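Local atomic coordinates of UDP-N-acetylglucosamine pyrophosphorylase (Entamoeba histolytica, PDB entry 3OC9), a protein that probably catalyses the transfer of a uridylyl group from UTP to N-acetylglucosamine 1-phosphate, yielding UDP-N-acetylglucosamine and diphosphate. Residues M71-L82 and S380-G389; N185-D193 and F330-N338. All coordinates share one frame; numbering follows the deposited sequence.

Contact 1. Residues M71-L82 and S380-G389; sequences MTSERLLRLQEL and SFRKSFEEEG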
loop_
_atom_site.group_PDB
_atom_site.type_symbol
_atom_site.label_atom_id
_atom_site.label_comp_id
_atom_site.label_asym_id
_atom_site.label_seq_id
_atom_site.Cartn_x
_atom_site.Cartn_y
_atom_site.Cartn_z
ATOM N N MET A 71 1.644 0.903 -13.479
ATOM C CA MET A 71 1.324 -0.454 -12.961
ATOM C C MET A 71 -0.060 -0.491 -12.277
ATOM O O MET A 71 -0.927 -1.349 -12.577
ATOM C CB MET A 71 2.371 -0.925 -11.927
ATOM C CG MET A 71 3.856 -0.717 -12.252
ATOM S SD MET A 71 4.764 -2.216 -12.655
ATOM C CE MET A 71 4.333 -2.375 -14.384
ATOM N N THR A 72 -0.256 0.434 -11.327
ATOM C CA THR A 72 -1.542 0.564 -10.609
ATOM C C THR A 72 -2.720 0.836 -11.572
ATOM O O THR A 72 -3.773 0.194 -11.471
ATOM C CB THR A 72 -1.465 1.639 -9.462
ATOM O OG1 THR A 72 -0.329 1.365 -8.622
ATOM C CG2 THR A 72 -2.761 1.648 -8.604
ATOM N N SER A 73 -2.542 1.764 -12.528
ATOM C CA SER A 73 -3.588 2.035 -13.530
ATOM C C SER A 73 -4.017 0.762 -14.288
ATOM O O SER A 73 -5.220 0.509 -14.479
ATOM C CB SER A 73 -3.135 3.132 -14.533
ATOM O OG SER A 73 -2.863 4.357 -13.832
ATOM N N GLU A 74 -3.033 -0.041 -14.691
ATOM C CA GLU A 74 -3.285 -1.261 -15.488
ATOM C C GLU A 74 -4.003 -2.370 -14.683
ATOM O O GLU A 74 -4.903 -3.060 -15.208
ATOM C CB GLU A 74 -1.975 -1.759 -16.135
ATOM C CG GLU A 74 -1.475 -0.830 -17.289
ATOM C CD GLU A 74 -0.182 -1.300 -17.971
ATOM O OE1 GLU A 74 0.493 -2.217 -17.458
ATOM O OE2 GLU A 74 0.177 -0.705 -19.017
ATOM N N ARG A 75 -3.639 -2.519 -13.405
ATOM C CA ARG A 75 -4.349 -3.448 -12.523
ATOM C C ARG A 75 -5.831 -3.042 -12.315
ATOM O O ARG A 75 -6.711 -3.907 -12.340
ATOM C CB ARG A 75 -3.578 -3.633 -11.194
ATOM C CG ARG A 75 -4.218 -4.637 -10.214
ATOM C CD ARG A 75 -3.160 -5.386 -9.381
ATOM N NE ARG A 75 -2.579 -6.483 -10.130
ATOM C CZ ARG A 75 -1.507 -7.189 -9.772
ATOM N NH1 ARG A 75 -1.098 -8.158 -10.572
ATOM N NH2 ARG A 75 -0.832 -6.944 -8.639
ATOM N N LEU A 76 -6.118 -1.746 -12.122
ATOM C CA LEU A 76 -7.514 -1.285 -12.030
ATOM C C LEU A 76 -8.311 -1.575 -13.327
ATOM O O LEU A 76 -9.471 -2.018 -13.265
ATOM C CB LEU A 76 -7.595 0.215 -11.651
ATOM C CG LEU A 76 -7.073 0.638 -10.264
ATOM C CD1 LEU A 76 -7.242 2.171 -10.066
ATOM C CD2 LEU A 76 -7.798 -0.119 -9.129
ATOM N N LEU A 77 -7.695 -1.337 -14.491
ATOM C CA LEU A 77 -8.329 -1.692 -15.781
ATOM C C LEU A 77 -8.694 -3.195 -15.888
ATOM O O LEU A 77 -9.795 -3.548 -16.353
ATOM C CB LEU A 77 -7.472 -1.228 -16.975
ATOM C CG LEU A 77 -7.448 0.293 -17.252
ATOM C CD1 LEU A 77 -6.338 0.617 -18.238
ATOM C CD2 LEU A 77 -8.793 0.846 -17.774
ATOM N N ARG A 78 -7.809 -4.068 -15.407
ATOM C CA ARG A 78 -8.049 -5.542 -15.456
ATOM C C ARG A 78 -9.148 -6.001 -14.481
ATOM O O ARG A 78 -9.976 -6.860 -14.827
ATOM C CB ARG A 78 -6.739 -6.312 -15.224
ATOM C CG ARG A 78 -6.862 -7.853 -15.195
ATOM C CD ARG A 78 -7.433 -8.405 -16.525
ATOM N NE ARG A 78 -7.378 -9.872 -16.577
ATOM C CZ ARG A 78 -7.986 -10.610 -17.510
ATOM N NH1 ARG A 78 -8.716 -10.024 -18.465
ATOM N NH2 ARG A 78 -7.865 -11.933 -17.490
ATOM N N LEU A 79 -9.136 -5.443 -13.260
ATOM C CA LEU A 79 -10.182 -5.686 -12.272
ATOM C C LEU A 79 -11.566 -5.237 -12.770
ATOM O O LEU A 79 -12.557 -5.969 -12.605
ATOM C CB LEU A 79 -9.829 -5.001 -10.923
ATOM C CG LEU A 79 -8.680 -5.679 -10.151
ATOM C CD1 LEU A 79 -8.150 -4.743 -9.041
ATOM C CD2 LEU A 79 -9.171 -7.022 -9.541
ATOM N N GLN A 80 -11.643 -4.059 -13.399
ATOM C CA GLN A 80 -12.921 -3.606 -13.992
ATOM C C GLN A 80 -13.452 -4.598 -15.054
ATOM O O GLN A 80 -14.652 -4.894 -15.095
ATOM C CB GLN A 80 -12.794 -2.185 -14.601
ATOM C CG GLN A 80 -12.729 -1.042 -13.540
ATOM C CD GLN A 80 -12.413 0.355 -14.124
ATOM O OE1 GLN A 80 -12.432 1.353 -13.394
ATOM N NE2 GLN A 80 -12.109 0.424 -15.424
ATOM N N GLU A 81 -12.537 -5.092 -15.882
ATOM C CA GLU A 81 -12.833 -6.058 -16.971
ATOM C C GLU A 81 -13.372 -7.400 -16.437
ATOM O O GLU A 81 -14.385 -7.900 -16.933
ATOM C CB GLU A 81 -11.577 -6.269 -17.808
ATOM C CG GLU A 81 -11.750 -7.125 -19.063
ATOM C CD GLU A 81 -10.529 -7.060 -19.975
ATOM O OE1 GLU A 81 -9.395 -7.391 -19.541
ATOM O OE2 GLU A 81 -10.721 -6.669 -21.151
ATOM N N LEU A 82 -12.716 -7.960 -15.420
ATOM C CA LEU A 82 -13.177 -9.206 -14.781
ATOM C C LEU A 82 -14.596 -9.090 -14.184
ATOM O O LEU A 82 -15.435 -10.005 -14.352
ATOM C CB LEU A 82 -12.158 -9.691 -13.722
ATOM C CG LEU A 82 -10.789 -10.185 -14.229
ATOM C CD1 LEU A 82 -9.853 -10.611 -13.069
ATOM C CD2 LEU A 82 -10.951 -11.370 -15.205
ATOM N N SER A 380 2.062 -8.581 -18.380
ATOM C CA SER A 380 1.458 -7.256 -18.126
ATOM C C SER A 380 0.315 -7.319 -17.107
ATOM O O SER A 380 -0.521 -8.224 -17.168
ATOM C CB SER A 380 0.946 -6.627 -19.417
ATOM O OG SER A 380 0.346 -5.360 -19.141
ATOM N N PHE A 381 0.295 -6.361 -16.170
ATOM C CA PHE A 381 -0.820 -6.227 -15.205
ATOM C C PHE A 381 -2.157 -5.970 -15.942
ATOM O O PHE A 381 -3.240 -6.169 -15.368
ATOM C CB PHE A 381 -0.554 -5.074 -14.203
ATOM C CG PHE A 381 0.345 -5.428 -13.014
ATOM C CD1 PHE A 381 1.182 -6.545 -13.010
ATOM C CD2 PHE A 381 0.377 -4.577 -11.905
ATOM C CE1 PHE A 381 2.021 -6.817 -11.909
ATOM C CE2 PHE A 381 1.207 -4.836 -10.811
ATOM C CZ PHE A 381 2.026 -5.967 -10.811
ATOM N N ARG A 382 -2.094 -5.518 -17.197
ATOM C CA ARG A 382 -3.309 -5.353 -18.009
ATOM C C ARG A 382 -3.894 -6.695 -18.512
ATOM O O ARG A 382 -5.099 -6.791 -18.775
ATOM C CB ARG A 382 -3.069 -4.357 -19.172
ATOM C CG ARG A 382 -4.287 -4.038 -20.035
ATOM C CD ARG A 382 -5.333 -3.184 -19.293
ATOM N NE ARG A 382 -6.586 -3.043 -20.042
ATOM C CZ ARG A 382 -7.591 -3.919 -20.041
ATOM N NH1 ARG A 382 -7.526 -5.044 -19.329
ATOM N NH2 ARG A 382 -8.683 -3.664 -20.761
ATOM N N LYS A 383 -3.050 -7.725 -18.596
ATOM C CA LYS A 383 -3.416 -9.042 -19.177
ATOM C C LYS A 383 -3.914 -10.166 -18.230
ATOM O O LYS A 383 -4.701 -11.022 -18.654
ATOM C CB LYS A 383 -2.248 -9.584 -20.015
ATOM C CG LYS A 383 -1.799 -8.665 -21.157
ATOM C CD LYS A 383 -2.803 -8.613 -22.302
ATOM C CE LYS A 383 -2.719 -9.849 -23.194
ATOM N NZ LYS A 383 -3.662 -9.732 -24.346
ATOM N N SER A 384 -3.446 -10.184 -16.977
ATOM C CA SER A 384 -3.826 -11.230 -16.006
ATOM C C SER A 384 -3.710 -10.648 -14.577
ATOM O O SER A 384 -2.770 -9.909 -14.286
ATOM C CB SER A 384 -2.949 -12.501 -16.179
ATOM O OG SER A 384 -3.504 -13.656 -15.543
ATOM N N PHE A 385 -4.685 -10.967 -13.721
ATOM C CA PHE A 385 -4.679 -10.565 -12.300
ATOM C C PHE A 385 -3.959 -11.626 -11.445
ATOM O O PHE A 385 -2.958 -11.321 -10.769
ATOM C CB PHE A 385 -6.131 -10.304 -11.837
ATOM C CG PHE A 385 -6.292 -10.049 -10.335
ATOM C CD1 PHE A 385 -5.728 -8.922 -9.735
ATOM C CD2 PHE A 385 -7.012 -10.941 -9.539
ATOM C CE1 PHE A 385 -5.887 -8.682 -8.341
ATOM C CE2 PHE A 385 -7.174 -10.708 -8.148
ATOM C CZ PHE A 385 -6.595 -9.579 -7.556
ATOM N N GLU A 386 -4.488 -12.851 -11.451
ATOM C CA GLU A 386 -3.802 -14.030 -10.890
ATOM C C GLU A 386 -3.406 -14.875 -12.128
ATOM O O GLU A 386 -2.697 -14.343 -13.002
ATOM C CB GLU A 386 -4.681 -14.763 -9.854
ATOM C CG GLU A 386 -4.973 -13.864 -8.598
ATOM C CD GLU A 386 -6.194 -14.248 -7.753
ATOM O OE1 GLU A 386 -7.132 -14.918 -8.252
ATOM O OE2 GLU A 386 -6.224 -13.840 -6.559
ATOM N N GLU A 387 -3.872 -16.121 -12.241
ATOM C CA GLU A 387 -3.561 -16.953 -13.448
ATOM C C GLU A 387 -4.674 -17.008 -14.521
ATOM O O GLU A 387 -4.523 -17.678 -15.582
ATOM C CB GLU A 387 -3.113 -18.379 -13.021
ATOM C CG GLU A 387 -4.230 -19.395 -12.715
ATOM C CD GLU A 387 -4.885 -19.249 -11.335
ATOM O OE1 GLU A 387 -4.774 -18.183 -10.677
ATOM O OE2 GLU A 387 -5.524 -20.236 -10.900
ATOM N N GLU A 388 -5.773 -16.297 -14.279
ATOM C CA GLU A 388 -6.995 -16.455 -15.101
ATOM C C GLU A 388 -6.891 -15.975 -16.561
ATOM O O GLU A 388 -7.700 -16.393 -17.414
ATOM C CB GLU A 388 -8.229 -15.852 -14.384
ATOM C CG GLU A 388 -8.467 -14.337 -14.582
ATOM C CD GLU A 388 -7.344 -13.458 -14.016
ATOM O OE1 GLU A 388 -6.823 -13.776 -12.920
ATOM O OE2 GLU A 388 -6.983 -12.461 -14.686
ATOM N N GLY A 389 -5.905 -15.128 -16.866
ATOM C CA GLY A 389 -5.716 -14.646 -18.247
ATOM C C GLY A 389 -4.800 -15.514 -19.101
ATOM O O GLY A 389 -4.490 -15.160 -20.248
HETATM O O HOH W 1 2.181 -4.044 -16.264
HETATM O O HOH W 2 -3.304 -7.460 -13.044
#
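Leu79 puts its CD2 methyl over one face of the Phe385 ring, 4.0 Å from the ring centroid, a CH-pi contact, while Leu82 CD1 packs 3.9 Å from Phe385 CB. One turn earlier in the helix the guanidinium of Arg75 lies flat on Phe381: the planes differ by 11°, and CZ sits 3.8 Å from the ring centroid, a face-on cation-pi stack. Bends at chi2 and chi3 lay the arginine chain down to reach the ring. Two links hold the guanidinium's rotation: NH2 probably bonds to Cys191 O, and NE to a water shared by Phe381 O and Ser384 O.

Outward lies a salt-bridge network. Arg78 grips Glu388 side-on: Arg78 NE and NH2 both donate to Glu388 OE2, NH2 at 3.0 Å, and Phe385 N gives that oxygen a third bond. Arg78 NH1 and Arg382 NH1 reach Glu81 OE1 from opposite faces of the carboxylate, Arg382 at 3.0 Å and 162°. Glu81 OE1 thus ties the two arginines together, with their NH1 atoms 5.2 Å apart.

The loop between strands 377-379 and 397-399 thus packs along helix 68-87, whose Leu76 touches Trp96 of strand 95-100 and whose Leu82 meets helix 21-32.

Contact 2. Residues N185-D193 and F330-N338; sequences NVDNILCKD and FIEFSALKN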
loop_
_atom_site.group_PDB
_atom_site.type_symbol
_atom_site.label_atom_id
_atom_site.label_comp_id
_atom_site.label_asym_id
_atom_site.label_seq_id
_atom_site.Cartn_x
_atom_site.Cartn_y
_atom_site.Cartn_z
ATOM N N ASN A 185 0.367 1.274 0.802
ATOM C CA ASN A 185 1.570 2.109 0.588
ATOM C C ASN A 185 2.099 1.983 -0.843
ATOM O O ASN A 185 1.892 0.957 -1.493
ATOM C CB ASN A 185 2.665 1.764 1.618
ATOM N N VAL A 186 2.772 3.023 -1.330
ATOM C CA VAL A 186 3.231 3.094 -2.728
ATOM C C VAL A 186 4.440 2.167 -3.065
ATOM O O VAL A 186 4.696 1.868 -4.236
ATOM C CB VAL A 186 3.515 4.591 -3.118
ATOM C CG1 VAL A 186 4.822 5.095 -2.514
ATOM C CG2 VAL A 186 3.491 4.778 -4.639
ATOM N N ASP A 187 5.123 1.663 -2.036
ATOM C CA ASP A 187 6.398 0.949 -2.221
ATOM C C ASP A 187 6.255 -0.545 -2.589
ATOM O O ASP A 187 7.217 -1.157 -3.069
ATOM C CB ASP A 187 7.276 1.103 -0.962
ATOM C CG ASP A 187 7.691 2.558 -0.687
ATOM O OD1 ASP A 187 7.495 3.433 -1.553
ATOM O OD2 ASP A 187 8.233 2.829 0.405
ATOM N N ASN A 188 5.083 -1.148 -2.344
ATOM C CA ASN A 188 4.895 -2.613 -2.619
ATOM C C ASN A 188 4.403 -2.935 -4.043
ATOM O O ASN A 188 3.218 -2.810 -4.349
ATOM C CB ASN A 188 3.966 -3.249 -1.559
ATOM C CG ASN A 188 3.810 -4.786 -1.699
ATOM O OD1 ASN A 188 4.325 -5.436 -2.637
ATOM N ND2 ASN A 188 3.073 -5.369 -0.744
ATOM N N ILE A 189 5.332 -3.357 -4.905
ATOM C CA ILE A 189 5.071 -3.529 -6.342
ATOM C C ILE A 189 4.048 -4.669 -6.640
ATOM O O ILE A 189 3.281 -4.607 -7.616
ATOM C CB ILE A 189 6.443 -3.760 -7.113
ATOM C CG1 ILE A 189 7.479 -2.650 -6.770
ATOM C CG2 ILE A 189 6.246 -3.949 -8.628
ATOM C CD1 ILE A 189 6.995 -1.181 -6.951
ATOM N N LEU A 190 4.011 -5.676 -5.775
ATOM C CA LEU A 190 3.098 -6.828 -5.969
ATOM C C LEU A 190 1.676 -6.662 -5.411
ATOM O O LEU A 190 0.862 -7.596 -5.534
ATOM C CB LEU A 190 3.742 -8.125 -5.439
ATOM C CG LEU A 190 5.088 -8.513 -6.087
ATOM C CD1 LEU A 190 5.665 -9.783 -5.490
ATOM C CD2 LEU A 190 4.959 -8.681 -7.600
ATOM N N CYS A 191 1.368 -5.504 -4.804
ATOM C CA CYS A 191 0.030 -5.289 -4.210
ATOM C C CYS A 191 -1.150 -5.583 -5.173
ATOM O O CYS A 191 -1.136 -5.146 -6.346
ATOM C CB CYS A 191 -0.075 -3.879 -3.611
ATOM S SG CYS A 191 -1.611 -3.551 -2.679
ATOM N N LYS A 192 -2.159 -6.319 -4.689
ATOM C CA LYS A 192 -3.336 -6.644 -5.526
ATOM C C LYS A 192 -4.384 -5.487 -5.637
ATOM O O LYS A 192 -5.401 -5.629 -6.310
ATOM C CB LYS A 192 -4.012 -7.969 -5.067
ATOM C CG LYS A 192 -3.216 -9.281 -5.373
ATOM C CD LYS A 192 -4.019 -10.509 -4.828
ATOM C CE LYS A 192 -3.355 -11.868 -5.170
ATOM N NZ LYS A 192 -4.211 -13.032 -4.652
ATOM N N ASP A 193 -4.146 -4.348 -4.979
ATOM C CA ASP A 193 -5.070 -3.191 -5.090
ATOM C C ASP A 193 -6.467 -3.566 -4.568
ATOM O O ASP A 193 -6.544 -4.082 -3.441
ATOM C CB ASP A 193 -5.032 -2.569 -6.518
ATOM C CG ASP A 193 -3.636 -1.997 -6.871
ATOM O OD1 ASP A 193 -2.994 -1.392 -5.987
ATOM O OD2 ASP A 193 -3.161 -2.137 -8.023
ATOM N N PHE A 330 5.385 -14.593 -1.057
ATOM C CA PHE A 330 5.722 -14.922 -2.458
ATOM C C PHE A 330 4.677 -14.352 -3.454
ATOM O O PHE A 330 4.981 -14.059 -4.622
ATOM C CB PHE A 330 5.905 -16.456 -2.583
ATOM C CG PHE A 330 6.150 -16.948 -3.981
ATOM C CD1 PHE A 330 7.459 -17.120 -4.455
ATOM C CD2 PHE A 330 5.084 -17.288 -4.816
ATOM C CE1 PHE A 330 7.700 -17.583 -5.750
ATOM C CE2 PHE A 330 5.321 -17.753 -6.120
ATOM C CZ PHE A 330 6.629 -17.904 -6.585
ATOM N N ILE A 331 3.444 -14.195 -2.970
ATOM C CA ILE A 331 2.321 -13.718 -3.782
ATOM C C ILE A 331 2.144 -12.170 -3.724
ATOM O O ILE A 331 1.903 -11.528 -4.763
ATOM C CB ILE A 331 0.976 -14.408 -3.330
ATOM C CG1 ILE A 331 1.070 -15.953 -3.384
ATOM C CG2 ILE A 331 -0.268 -13.825 -4.063
ATOM C CD1 ILE A 331 1.011 -16.582 -4.798
ATOM N N GLU A 332 2.242 -11.573 -2.532
ATOM C CA GLU A 332 1.836 -10.137 -2.379
ATOM C C GLU A 332 2.763 -9.255 -1.506
ATOM O O GLU A 332 2.298 -8.248 -0.942
ATOM C CB GLU A 332 0.337 -10.011 -1.948
ATOM C CG GLU A 332 -0.354 -8.661 -2.341
ATOM C CD GLU A 332 -1.806 -8.460 -1.837
ATOM O OE1 GLU A 332 -2.346 -7.341 -2.047
ATOM O OE2 GLU A 332 -2.408 -9.378 -1.221
ATOM N N PHE A 333 4.067 -9.574 -1.418
ATOM C CA PHE A 333 5.022 -8.642 -0.725
ATOM C C PHE A 333 6.452 -8.567 -1.315
ATOM O O PHE A 333 7.273 -9.441 -1.050
ATOM C CB PHE A 333 5.092 -8.913 0.796
ATOM C CG PHE A 333 5.888 -7.863 1.565
ATOM C CD1 PHE A 333 5.303 -6.660 1.933
ATOM C CD2 PHE A 333 7.240 -8.082 1.881
ATOM C CE1 PHE A 333 6.045 -5.675 2.621
ATOM C CE2 PHE A 333 7.998 -7.102 2.560
ATOM C CZ PHE A 333 7.394 -5.905 2.930
ATOM N N SER A 334 6.754 -7.508 -2.077
ATOM C CA SER A 334 8.156 -7.197 -2.485
ATOM C C SER A 334 8.311 -5.676 -2.620
ATOM O O SER A 334 7.756 -5.085 -3.549
ATOM C CB SER A 334 8.534 -7.912 -3.799
ATOM O OG SER A 334 9.936 -7.787 -4.093
ATOM N N ALA A 335 9.033 -5.043 -1.682
ATOM C CA ALA A 335 9.067 -3.562 -1.586
ATOM C C ALA A 335 10.260 -2.926 -2.301
ATOM O O ALA A 335 11.335 -3.519 -2.331
ATOM C CB ALA A 335 9.051 -3.115 -0.146
ATOM N N LEU A 336 10.062 -1.717 -2.837
ATOM C CA LEU A 336 11.164 -0.899 -3.416
ATOM C C LEU A 336 11.468 0.301 -2.519
ATOM O O LEU A 336 10.655 1.243 -2.436
ATOM C CB LEU A 336 10.831 -0.421 -4.839
ATOM C CG LEU A 336 11.872 0.514 -5.503
ATOM C CD1 LEU A 336 13.230 -0.180 -5.694
ATOM C CD2 LEU A 336 11.370 1.108 -6.844
ATOM N N LYS A 337 12.631 0.266 -1.853
ATOM C CA LYS A 337 13.015 1.277 -0.852
ATOM C C LYS A 337 14.426 1.878 -1.020
ATOM O O LYS A 337 14.652 3.042 -0.645
ATOM C CB LYS A 337 12.860 0.724 0.566
ATOM C CG LYS A 337 11.406 0.495 0.967
ATOM C CD LYS A 337 11.269 -0.198 2.307
ATOM C CE LYS A 337 9.894 0.075 2.902
ATOM N NZ LYS A 337 9.780 1.508 3.336
ATOM N N ASN A 338 15.354 1.093 -1.576
ATOM C CA ASN A 338 16.783 1.454 -1.635
ATOM C C ASN A 338 17.369 1.467 -3.062
ATOM O O ASN A 338 16.847 0.809 -3.980
ATOM C CB ASN A 338 17.613 0.473 -0.773
ATOM C CG ASN A 338 17.147 0.393 0.675
ATOM O OD1 ASN A 338 17.006 1.412 1.368
ATOM N ND2 ASN A 338 16.925 -0.839 1.153
HETATM O O HOH W 3 0.450 -10.198 -6.797
HETATM O O HOH W 4 -4.952 -6.059 -1.865
#
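Asn188 meets the 332-334 backbone with both ends of its amide. ND2 donates to Glu332 O at 3.0 Å, nearly straight (170°) and within the amide plane, while OD1 takes Ser334 N at 3.2 Å. Leu190 N reaches the same OD1 from the other face of the amide, closing an Asx turn, so bonds on both sides fix the rotation of the group. With CG anti to the backbone N (chi1 -175°), the amide lies beside the 332-334 backbone.

Main-chain bonds continue the pairing: Ile189 N to Ser334 O, and Leu336 N to Asp187 O at 2.9 Å, flanking a single bridge between Asn188 and Ala335. At the other end Glu332, extended beyond CG, presents OE1 to Lys192 N at 2.8 Å and 170°; the donor stands above the carboxylate plane. A water joins that OE1 to Asp193 O, and OE2 pairs with Lys212. A second water donates to both Leu190 O and Ile331 O, giving each acceptor a donor. In one of the two conformers of Asp187, its OD1 pairs with Lys55 and its OD2 makes a long, doubtful salt bridge to Lys337 NZ (3.6 Å).

The isolated bridge at Asn188, where a type I turn to Cys191 begins, joins two parts of a GT-A-type nucleotidyltransferase fold: the loop leaving central-sheet strand 180-184, and segment 330-338, which starts within helix 329-332 and runs on beyond it.

How the contacts relate
Contact 2 is nested in sequence within the loop closed by contact 1, and their centres lie 16 Å apart. Segments 185-193 and 380-389 meet directly through a salt bridge from Lys192 NZ to Glu386 OE2 at 2.9 Å. Arg75 of helix 68-87 adds a second junction between the contacts, its NH2 lying 2.9 Å from Cys191 O, and its CG packs 3.5 Å from Asp193 OD2. Loop 185-193 thus touches helix 68-87, segment 380-389 and segment 330-338. Contact 2 is the more central of the two: its centre lies about 7 Å from the centre of the chain, that of contact 1 about 17 Å.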